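Local coordinates for protein enoyl-CoA hydratase/carnithine racemase (Magnetospirillum magneticum, PDB 4NEK) that probably isomerises the double bond of enoyl-CoA esters from position 3 to position 2, at residues Leu115-Pro120 against Gly175-Glu180. Sequence-based numbering, arbitrary orientation.
Sequences LVYAAP and GVVPGE
Ala118 ties Gly175-Glu180 to the strand Leu115-Ala118 through both of its backbone polar atoms. Its N donates to Gly175 O at 3.1 Å. Its O accepts Val177 N at 2.9 Å in a nearly straight bond, the donor tilted 23° from the carbonyl plane. Val176 CA makes a CA-H...O contact with the same Ala118 O, and Ala119 CA makes another with Val177 O over 3.3 Å. Tyr117 lies on one face of this short parallel pairing, Ala118 and Val176 on the other; Val177 and Pro120 follow the paired residues. The Tyr117 ring atom CD1 meets the Val177 methyl CG2 obliquely at 4.2 Å; the ring, swung beside its own backbone N (chi1 -60°), reaches on to Leu182 and Ala189 of helix 179-194. Val176 turns CG1 anti to its backbone N (chi1 179°), which brings that methyl to 4.0 Å from Pro120 CD, slantwise against the proline ring. The ring rests on Val176 CG1, with Pro178 CA also touching CG, while Phe162 of a neighbouring subunit packs on Pro120. Pro120 CD also sits 3.2 Å from Val177 O. The other edge of Leu115-Ala119 pairs with Ala96 and Val98 of strand 94-98. Gly175-Val176 is the outermost strand of the mixed sheet within this chain, just before helix 179-194, in the beta-alpha core of the crotonase fold.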
loop_
_atom_site.group_PDB
_atom_site.type_symbol
_atom_site.label_atom_id
_atom_site.label_comp_id
_atom_site.label_asym_id
_atom_site.label_seq_id
_atom_site.Cartn_x
_atom_site.Cartn_y
_atom_site.Cartn_z
ATOM N N LEU C 115 -6.028 -14.873 -15.054
ATOM C CA LEU C 115 -4.858 -14.056 -14.767
ATOM C C LEU C 115 -4.731 -12.959 -15.767
ATOM O O LEU C 115 -4.961 -13.169 -16.940
ATOM C CB LEU C 115 -3.578 -14.890 -14.884
ATOM C CG LEU C 115 -3.419 -16.088 -13.970
ATOM C CD1 LEU C 115 -2.204 -16.910 -14.379
ATOM C CD2 LEU C 115 -3.283 -15.687 -12.521
ATOM N N VAL C 116 -4.257 -11.815 -15.327
ATOM C CA VAL C 116 -4.100 -10.647 -16.161
ATOM C C VAL C 116 -2.859 -9.862 -15.782
ATOM O O VAL C 116 -2.618 -9.593 -14.616
ATOM C CB VAL C 116 -5.270 -9.712 -15.930
ATOM C CG1 VAL C 116 -5.135 -8.499 -16.830
ATOM C CG2 VAL C 116 -6.584 -10.398 -16.191
ATOM N N TYR C 117 -2.042 -9.527 -16.762
ATOM C CA TYR C 117 -0.815 -8.725 -16.545
ATOM C C TYR C 117 -0.982 -7.521 -17.408
ATOM O O TYR C 117 -1.523 -7.622 -18.497
ATOM C CB TYR C 117 0.461 -9.482 -16.938
ATOM C CG TYR C 117 0.580 -10.710 -16.126
ATOM C CD1 TYR C 117 1.174 -10.698 -14.861
ATOM C CD2 TYR C 117 -0.054 -11.888 -16.562
ATOM C CE1 TYR C 117 1.179 -11.837 -14.057
ATOM C CE2 TYR C 117 -0.043 -13.045 -15.782
ATOM C CZ TYR C 117 0.570 -13.028 -14.538
ATOM O OH TYR C 117 0.588 -14.203 -13.834
ATOM N N ALA C 118 -0.487 -6.394 -16.928
ATOM C CA ALA C 118 -0.613 -5.128 -17.600
ATOM C C ALA C 118 0.691 -4.391 -17.702
ATOM O O ALA C 118 1.531 -4.498 -16.826
ATOM C CB ALA C 118 -1.562 -4.263 -16.813
ATOM N N ALA C 119 0.865 -3.636 -18.773
ATOM C CA ALA C 119 2.063 -2.829 -18.941
ATOM C C ALA C 119 1.920 -1.547 -18.181
ATOM O O ALA C 119 0.803 -1.117 -17.908
ATOM C CB ALA C 119 2.284 -2.511 -20.387
ATOM N N PRO C 120 3.035 -0.924 -17.811
ATOM C CA PRO C 120 3.074 0.326 -17.046
ATOM C C PRO C 120 2.164 1.418 -17.577
ATOM O O PRO C 120 1.466 2.073 -16.783
ATOM C CB PRO C 120 4.523 0.756 -17.177
ATOM C CG PRO C 120 5.257 -0.514 -17.203
ATOM C CD PRO C 120 4.392 -1.468 -17.977
ATOM N N GLY C 175 -0.567 -8.034 -11.835
ATOM C CA GLY C 175 0.698 -7.342 -11.733
ATOM C C GLY C 175 1.066 -6.546 -12.952
ATOM O O GLY C 175 0.434 -6.643 -13.982
ATOM N N VAL C 176 2.071 -5.713 -12.789
ATOM C CA VAL C 176 2.512 -4.839 -13.809
ATOM C C VAL C 176 3.827 -5.340 -14.333
ATOM O O VAL C 176 4.693 -5.634 -13.573
ATOM C CB VAL C 176 2.694 -3.442 -13.247
ATOM C CG1 VAL C 176 3.192 -2.462 -14.319
ATOM C CG2 VAL C 176 1.357 -2.959 -12.722
ATOM N N VAL C 177 3.989 -5.380 -15.644
ATOM C CA VAL C 177 5.179 -5.915 -16.287
ATOM C C VAL C 177 5.569 -5.014 -17.438
ATOM O O VAL C 177 4.726 -4.649 -18.231
ATOM C CB VAL C 177 4.893 -7.270 -16.916
ATOM C CG1 VAL C 177 6.147 -7.839 -17.548
ATOM C CG2 VAL C 177 4.364 -8.234 -15.861
ATOM N N PRO C 178 6.841 -4.616 -17.506
ATOM C CA PRO C 178 7.377 -3.774 -18.604
ATOM C C PRO C 178 6.972 -4.302 -19.973
ATOM O O PRO C 178 7.009 -5.497 -20.206
ATOM C CB PRO C 178 8.889 -3.896 -18.434
ATOM C CG PRO C 178 9.088 -4.214 -16.971
ATOM C CD PRO C 178 7.860 -4.949 -16.496
ATOM N N GLY C 179 6.514 -3.418 -20.838
ATOM C CA GLY C 179 5.969 -3.813 -22.135
ATOM C C GLY C 179 6.840 -4.768 -22.924
ATOM O O GLY C 179 6.335 -5.702 -23.522
ATOM N N GLU C 180 8.155 -4.570 -22.912
ATOM C CA GLU C 180 9.023 -5.456 -23.668
ATOM C C GLU C 180 8.991 -6.903 -23.152
ATOM O O GLU C 180 9.333 -7.778 -23.892
ATOM C CB GLU C 180 10.443 -4.952 -23.703
ATOM C CG GLU C 180 11.137 -4.963 -22.348
ATOM C CD GLU C 180 11.337 -3.566 -21.777
ATOM O OE1 GLU C 180 12.440 -3.363 -21.189
ATOM O OE2 GLU C 180 10.407 -2.702 -21.924
#